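Local structure of Alr2269 protein (Nostoc sp., 3MC8) at residues 219-224 with 256-261; 226-231 with 302-307; 285-290 with 298-303. The protein probably forms the periplasmic part of an Omp85-type outer-membrane protein, with three POTRA domains thought to receive substrate proteins and pass them toward a membrane barrel. All blocks are in the same frame, centred on the assembly; numbering follows the deposited sequence.

Interaction 1 (219-224 with 256-261); sequences GVVENI and VELKPG
Val-221 and Leu-258 meet tip to tip, CG2 of the valine lying 3.9 Å from CD2 of the leucine. Beside them Ile-224 sends its CD1 across to the loop: this methyl is 4.0 Å from Leu-258 CG and also touches Lys-259 CA and the ring CD of Pro-260. With CG1 anti to the carbonyl carbon (chi1 -61°), the extended arm carries CD1 over to the loop backbone, and isoleucine suits the place through this long apolar branch. This apolar cluster is the tight part of the contact, and Leu-258 carries it on to Val-269 of helix 266-277. The arrangement belongs to the POTRA fold, in which helices pack on one face of a three-stranded sheet; here the edge strand 221-229 holds the loop that joins helices 249-253 and 266-277. Toward solvent the contact thins to backbone and ring. Gly-261 N donates to Val-221 O at 3.0 Å, a nearly straight bond (165°), and the positive phi of this residue (103°) is easily adopted by glycine. Pro-260, exposed and rigid, rests CB 3.6 Å from Glu-222 O. Glu-222 itself turns its side chain from the loop, and its carboxylate takes the backbone N-H groups of Thr-293 and Asp-294. Lys-259 also heads outward, curling back so that NZ makes weak hydrogen bonds to the carbonyl oxygens of Val-256 and Glu-257.

Interaction 2 (226-231 with 302-307); sequences VRFRNK and VNVVER
Arg-227 joins its strand to the neighbouring one through both of its backbone polar groups: its N donates to Val-302 O at 2.8 Å, and its O receives Val-304 N at 2.9 Å. One step on, Arg-229 N reaches Val-304 O at 3.1 Å. This is parallel pairing, in which one residue bonds to the two flanking its opposite number, here Asn-303. Beyond Arg-229 the strands part, and a water takes over, donating to Arg-229 O and accepting from Glu-306 N, each at 2.8 Å, so both polar groups remain satisfied.

Apolar contact lies mostly on the face that carries Val-226, Phe-228, Val-302 and Val-304, where beta-branched valines fit the extended strands. The ring runs alongside Val-304, Phe-228 CE2 to Val-304 CG1 3.9 Å. The phenylalanine CG lies anti to its own carbonyl carbon (chi1 -66°), which leans the ring over the neighbouring strand. Glu-306 suits both surroundings: its aliphatic part packs on the ring, while its carboxylate, turned 52° from the ring plane, reaches Thr-247 and the N of Arg-246. Farther along the chain, Lys-231 crosses Val-305 at about a right angle, CG to CG1 4.1 Å.

Polar side chains gather on the other face. The Arg-229 guanidinium lies beside the Asn-303 amide, NE to OD1 3.7 Å, too far for a bond; its salt bridge is with Asp-235, while CD of Arg-227 lies over one face, offset toward its rim. Asn-303 gives its ND2 to Asn-286.

In the POTRA sheet, 221-229 is an edge strand and 298-306 the central one, with 282-291 on the latter's far side; helix 249-253 covers Val-226 and touches Phe-228 through Asp-249.

Interaction 3 (285-290 with 298-303); sequences VNVSLD and VNVVVN
The amides of Asn-286 and Asn-303 are turned 65° against each other: ND2 of Asn-303 donates to OD1 of Asn-286 at 2.8 Å, that oxygen lying nearly in the donor's amide plane while the donor sits 19° off the plane of the accepting carbonyl. The motif is the antiparallel beta hairpin that ends the POTRA fold, strand 298-306 being central and 282-291 at the edge. The same ND2 also makes a weak bond to Ser-288 OG at 3.3 Å, so one NH2 group links two residues of the opposite strand. Asparagine suits the place because it can point two N-H bonds from a sheet position. Both partners help by turning CG of Asn-286 (chi1 76°) and OG of Ser-288 between backbone N and carbonyl carbon. Asn-286 with Asn-303, Ser-288 with Val-301 and Asp-290 with Asn-299 are the hydrogen-bonded pairs, each joined by two backbone bonds. Alternation puts their side chains on one face and leaves the other to Val-287, Leu-289, Val-300 and Val-302; the beta-branched valines suit an extended strand, and Leu-289 adds a longer apolar arm. There Val-287 packs on Val-300, and Leu-289 lies alongside the same valine. Leu-273 of helix 266-277 touches Val-287, and Phe-264 meets both Leu-289 and Val-300. On the face of Ser-288 and Val-301, the Asp-290 side chain runs at a slant to that of Val-301, its OD2 3.8 Å from CG2.

Overall arrangement
All three contacts belong to the last POTRA domain and its sheet, ordered 221-229, 298-306, 282-291. Interaction 2 pairs the first two strands, interaction 3 the last two, and both use Val-302 and Asn-303 of the central strand; their centres lie about 11 Å apart, and Arg-227 CB packs 3.7 Å from Val-301 CG1. Interaction 1 attaches the inter-helix loop at the start of strand 221-229, with its centre about 10 Å from that of interaction 3. There Glu-222 N and Val-298 O, 2.8 Å apart, probably form a hydrogen bond. Interactions 1 and 2 adjoin along strand 221-229, their centres about 19 Å apart.

Interaction 1 (219-224 with 256-261)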
# COMPACT_ATOMS: atom_id res chain seq x y z
N GLY A 219 5.25 -5.59 8.15
CA GLY A 219 5.03 -7.03 8.28
C GLY A 219 5.39 -7.60 9.64
O GLY A 219 5.97 -8.70 9.76
N VAL A 220 5.01 -6.86 10.66
CA VAL A 220 5.31 -7.23 12.01
C VAL A 220 4.57 -8.51 12.31
O VAL A 220 3.41 -8.63 11.99
CB VAL A 220 4.90 -6.11 12.99
CG1 VAL A 220 4.99 -6.60 14.41
CG2 VAL A 220 5.78 -4.88 12.78
N VAL A 221 5.27 -9.45 12.90
CA VAL A 221 4.74 -10.76 13.27
C VAL A 221 4.09 -10.67 14.64
O VAL A 221 4.63 -10.07 15.53
CB VAL A 221 5.87 -11.76 13.39
CG1 VAL A 221 5.35 -13.13 13.70
CG2 VAL A 221 6.67 -11.76 12.14
N GLU A 222 2.96 -11.31 14.81
CA GLU A 222 2.21 -11.27 16.03
C GLU A 222 2.34 -12.58 16.82
O GLU A 222 2.46 -12.55 18.03
CB GLU A 222 0.76 -11.09 15.64
CG GLU A 222 -0.22 -10.84 16.74
CD GLU A 222 -1.58 -10.53 16.15
OE1 GLU A 222 -1.73 -9.46 15.49
OE2 GLU A 222 -2.49 -11.38 16.32
N ASN A 223 2.27 -13.71 16.13
CA ASN A 223 2.39 -15.01 16.77
C ASN A 223 3.07 -15.94 15.79
O ASN A 223 2.93 -15.77 14.59
CB ASN A 223 1.01 -15.55 17.15
CG ASN A 223 0.54 -15.04 18.53
OD1 ASN A 223 1.07 -15.47 19.58
ND2 ASN A 223 -0.45 -14.13 18.53
N ILE A 224 3.82 -16.89 16.33
CA ILE A 224 4.43 -17.95 15.57
C ILE A 224 3.89 -19.24 16.15
O ILE A 224 3.88 -19.39 17.36
CB ILE A 224 5.95 -17.93 15.78
CG1 ILE A 224 6.50 -16.59 15.29
CG2 ILE A 224 6.64 -19.09 15.06
CD1 ILE A 224 8.01 -16.44 15.46
N VAL A 256 14.26 -21.49 15.04
CA VAL A 256 13.70 -20.42 14.25
C VAL A 256 14.09 -19.13 14.89
O VAL A 256 13.71 -18.86 16.00
CB VAL A 256 12.17 -20.50 14.19
CG1 VAL A 256 11.61 -19.27 13.52
CG2 VAL A 256 11.72 -21.80 13.47
N GLU A 257 14.85 -18.30 14.19
CA GLU A 257 15.22 -16.99 14.74
C GLU A 257 14.10 -16.00 14.82
O GLU A 257 14.21 -15.07 15.60
CB GLU A 257 16.37 -16.36 13.97
CG GLU A 257 17.73 -16.73 14.56
CD GLU A 257 18.88 -16.51 13.59
OE1 GLU A 257 18.62 -16.16 12.40
OE2 GLU A 257 20.04 -16.70 14.02
N LEU A 258 13.06 -16.16 14.03
CA LEU A 258 12.00 -15.18 13.98
C LEU A 258 11.22 -15.19 15.27
O LEU A 258 10.95 -16.25 15.82
CB LEU A 258 11.06 -15.45 12.82
CG LEU A 258 9.95 -14.41 12.56
CD1 LEU A 258 10.51 -13.13 11.93
CD2 LEU A 258 8.89 -14.98 11.67
N LYS A 259 10.87 -14.00 15.74
CA LYS A 259 10.09 -13.84 16.98
C LYS A 259 8.99 -12.81 16.79
O LYS A 259 9.15 -11.89 16.00
CB LYS A 259 11.02 -13.38 18.13
CG LYS A 259 12.10 -14.42 18.47
CD LYS A 259 11.55 -15.60 19.37
CE LYS A 259 12.39 -16.89 19.30
NZ LYS A 259 13.66 -16.70 18.54
N PRO A 260 7.90 -12.94 17.54
CA PRO A 260 6.85 -11.95 17.61
C PRO A 260 7.45 -10.62 17.91
O PRO A 260 8.27 -10.53 18.81
CB PRO A 260 6.02 -12.41 18.80
CG PRO A 260 6.23 -13.88 18.84
CD PRO A 260 7.67 -14.03 18.51
N GLY A 261 7.06 -9.60 17.16
CA GLY A 261 7.66 -8.29 17.31
C GLY A 261 8.66 -7.97 16.23
O GLY A 261 9.06 -6.80 16.09

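Interaction 2 (226-231 with 302-307)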
# COMPACT_ATOMS: atom_id res chain seq x y z
N VAL A 226 3.19 -23.81 15.40
CA VAL A 226 3.69 -24.98 14.69
C VAL A 226 2.50 -25.84 14.42
O VAL A 226 1.66 -26.05 15.29
CB VAL A 226 4.73 -25.77 15.54
CG1 VAL A 226 5.26 -27.01 14.79
CG2 VAL A 226 5.86 -24.89 15.90
N ARG A 227 2.42 -26.34 13.21
CA ARG A 227 1.30 -27.16 12.84
C ARG A 227 1.80 -28.35 12.07
O ARG A 227 2.58 -28.20 11.14
CB ARG A 227 0.32 -26.35 12.02
CG ARG A 227 -0.56 -27.18 11.11
CD ARG A 227 -2.00 -26.74 11.10
NE ARG A 227 -2.75 -27.33 12.22
CZ ARG A 227 -4.08 -27.23 12.41
NH1 ARG A 227 -4.85 -26.55 11.54
NH2 ARG A 227 -4.64 -27.81 13.47
N PHE A 228 1.32 -29.51 12.46
CA PHE A 228 1.67 -30.77 11.85
C PHE A 228 0.65 -31.22 10.85
O PHE A 228 -0.54 -31.28 11.15
CB PHE A 228 1.81 -31.82 12.92
CG PHE A 228 2.94 -31.56 13.84
CD1 PHE A 228 2.79 -30.74 14.92
CD2 PHE A 228 4.19 -32.10 13.58
CE1 PHE A 228 3.83 -30.46 15.74
CE2 PHE A 228 5.26 -31.83 14.41
CZ PHE A 228 5.08 -31.03 15.51
N ARG A 229 1.12 -31.59 9.66
CA ARG A 229 0.27 -32.22 8.67
C ARG A 229 0.86 -33.51 8.13
O ARG A 229 1.99 -33.90 8.47
CB ARG A 229 0.04 -31.28 7.51
CG ARG A 229 -0.45 -29.87 7.83
CD ARG A 229 -0.48 -29.11 6.51
NE ARG A 229 -0.83 -27.70 6.56
CZ ARG A 229 -2.04 -27.22 6.89
NH1 ARG A 229 -3.04 -28.02 7.25
NH2 ARG A 229 -2.25 -25.91 6.87
N ASN A 230 0.08 -34.17 7.27
CA ASN A 230 0.54 -35.31 6.49
C ASN A 230 1.05 -34.85 5.13
O ASN A 230 0.85 -33.69 4.74
CB ASN A 230 -0.55 -36.37 6.34
CG ASN A 230 -1.77 -35.87 5.57
OD1 ASN A 230 -1.66 -35.09 4.62
ND2 ASN A 230 -2.95 -36.34 5.98
N LYS A 231 1.69 -35.77 4.42
CA LYS A 231 2.23 -35.51 3.07
C LYS A 231 1.19 -34.95 2.11
O LYS A 231 1.53 -34.31 1.12
CB LYS A 231 2.79 -36.78 2.43
CG LYS A 231 3.82 -37.55 3.27
CD LYS A 231 5.07 -37.92 2.43
CE LYS A 231 4.79 -38.74 1.14
NZ LYS A 231 6.01 -39.51 0.71
N VAL A 302 4.48 -22.50 11.16
CA VAL A 302 5.46 -23.35 10.55
C VAL A 302 4.78 -24.68 10.45
O VAL A 302 4.42 -25.28 11.48
CB VAL A 302 6.72 -23.50 11.39
CG1 VAL A 302 7.71 -24.33 10.65
CG2 VAL A 302 7.32 -22.14 11.72
N ASN A 303 4.61 -25.13 9.22
CA ASN A 303 3.92 -26.37 8.90
C ASN A 303 4.95 -27.44 8.63
O ASN A 303 5.90 -27.21 7.88
CB ASN A 303 3.07 -26.23 7.62
CG ASN A 303 2.06 -25.14 7.72
OD1 ASN A 303 1.14 -25.20 8.54
ND2 ASN A 303 2.21 -24.12 6.90
N VAL A 304 4.72 -28.62 9.16
CA VAL A 304 5.78 -29.61 9.25
C VAL A 304 5.22 -30.98 8.97
O VAL A 304 4.21 -31.34 9.52
CB VAL A 304 6.37 -29.58 10.68
CG1 VAL A 304 6.92 -30.89 11.00
CG2 VAL A 304 7.44 -28.53 10.78
N VAL A 305 5.84 -31.75 8.10
CA VAL A 305 5.42 -33.13 7.91
C VAL A 305 6.45 -34.03 8.53
O VAL A 305 7.60 -34.02 8.09
CB VAL A 305 5.31 -33.51 6.44
CG1 VAL A 305 4.89 -34.99 6.35
CG2 VAL A 305 4.32 -32.60 5.74
N GLU A 306 6.05 -34.78 9.54
CA GLU A 306 6.99 -35.62 10.30
C GLU A 306 7.51 -36.80 9.51
O GLU A 306 6.80 -37.39 8.71
CB GLU A 306 6.36 -36.08 11.61
CG GLU A 306 6.81 -35.22 12.76
CD GLU A 306 6.18 -35.55 14.09
OE1 GLU A 306 5.02 -36.04 14.17
OE2 GLU A 306 6.89 -35.27 15.08
N ARG A 307 8.77 -37.15 9.75
CA ARG A 307 9.46 -38.16 8.95
C ARG A 307 9.02 -39.59 9.26
O ARG A 307 9.15 -40.08 10.39
CB ARG A 307 10.96 -38.05 9.14
CG ARG A 307 11.75 -38.78 8.07
CD ARG A 307 12.55 -37.84 7.20
NE ARG A 307 13.96 -37.76 7.58
CZ ARG A 307 14.97 -38.33 6.93
NH1 ARG A 307 14.76 -39.07 5.84
NH2 ARG A 307 16.21 -38.18 7.39
O HOH W 1 3.46 -34.70 10.68

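Interaction 3 (285-290 with 298-303)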
# COMPACT_ATOMS: atom_id res chain seq x y z
N VAL A 285 8.92 -28.90 5.28
CA VAL A 285 8.87 -27.75 6.17
C VAL A 285 8.48 -26.57 5.32
O VAL A 285 9.11 -26.31 4.32
CB VAL A 285 10.22 -27.49 6.82
CG1 VAL A 285 10.09 -26.38 7.79
CG2 VAL A 285 10.70 -28.72 7.54
N ASN A 286 7.41 -25.88 5.66
CA ASN A 286 7.10 -24.64 5.01
C ASN A 286 6.43 -23.74 6.00
O ASN A 286 6.05 -24.18 7.08
CB ASN A 286 6.22 -24.82 3.75
CG ASN A 286 4.75 -25.09 4.09
OD1 ASN A 286 4.13 -24.35 4.86
ND2 ASN A 286 4.19 -26.17 3.51
N VAL A 287 6.25 -22.50 5.60
CA VAL A 287 5.62 -21.48 6.41
C VAL A 287 4.39 -20.94 5.69
O VAL A 287 4.38 -20.83 4.47
CB VAL A 287 6.62 -20.34 6.61
CG1 VAL A 287 6.98 -19.74 5.26
CG2 VAL A 287 6.09 -19.29 7.55
N SER A 288 3.35 -20.63 6.43
CA SER A 288 2.19 -19.98 5.83
C SER A 288 1.76 -18.84 6.73
O SER A 288 2.19 -18.75 7.88
CB SER A 288 1.08 -20.99 5.61
OG SER A 288 0.47 -21.31 6.82
N LEU A 289 0.96 -17.93 6.21
CA LEU A 289 0.65 -16.71 6.93
C LEU A 289 -0.84 -16.49 7.05
O LEU A 289 -1.61 -16.82 6.16
CB LEU A 289 1.28 -15.54 6.22
CG LEU A 289 2.77 -15.65 5.95
CD1 LEU A 289 3.25 -14.47 5.09
CD2 LEU A 289 3.52 -15.71 7.28
N ASP A 290 -1.24 -15.92 8.17
CA ASP A 290 -2.65 -15.59 8.40
C ASP A 290 -2.67 -14.15 8.82
O ASP A 290 -1.71 -13.65 9.34
CB ASP A 290 -3.22 -16.46 9.52
CG ASP A 290 -3.35 -17.91 9.11
OD1 ASP A 290 -4.03 -18.18 8.10
OD2 ASP A 290 -2.78 -18.80 9.78
N VAL A 298 0.73 -10.07 11.05
CA VAL A 298 0.56 -11.39 10.51
C VAL A 298 0.83 -12.47 11.60
O VAL A 298 1.51 -12.26 12.59
CB VAL A 298 1.50 -11.53 9.28
CG1 VAL A 298 2.95 -11.39 9.66
CG2 VAL A 298 1.30 -12.82 8.62
N ASN A 299 0.24 -13.63 11.43
CA ASN A 299 0.57 -14.76 12.23
C ASN A 299 1.33 -15.69 11.34
O ASN A 299 0.97 -15.83 10.19
CB ASN A 299 -0.69 -15.43 12.71
CG ASN A 299 -1.36 -14.64 13.80
OD1 ASN A 299 -0.76 -13.75 14.38
ND2 ASN A 299 -2.61 -14.95 14.08
N VAL A 300 2.39 -16.29 11.85
CA VAL A 300 3.17 -17.20 11.09
C VAL A 300 2.90 -18.58 11.63
O VAL A 300 2.81 -18.75 12.83
CB VAL A 300 4.66 -16.87 11.18
CG1 VAL A 300 5.52 -17.94 10.50
CG2 VAL A 300 4.91 -15.48 10.56
N VAL A 301 2.78 -19.55 10.72
CA VAL A 301 2.61 -20.94 11.06
C VAL A 301 3.72 -21.72 10.40
O VAL A 301 3.89 -21.63 9.18
CB VAL A 301 1.27 -21.49 10.54
CG1 VAL A 301 1.17 -23.00 10.78
CG2 VAL A 301 0.11 -20.78 11.22
N VAL A 302 4.48 -22.50 11.16
CA VAL A 302 5.46 -23.35 10.55
C VAL A 302 4.78 -24.68 10.45
O VAL A 302 4.42 -25.28 11.48
CB VAL A 302 6.72 -23.50 11.39
CG1 VAL A 302 7.71 -24.33 10.65
CG2 VAL A 302 7.32 -22.14 11.72
N ASN A 303 4.61 -25.13 9.22
CA ASN A 303 3.92 -26.37 8.90
C ASN A 303 4.95 -27.44 8.63
O ASN A 303 5.90 -27.21 7.88
CB ASN A 303 3.07 -26.23 7.62
CG ASN A 303 2.06 -25.14 7.72
OD1 ASN A 303 1.14 -25.20 8.54
ND2 ASN A 303 2.21 -24.12 6.90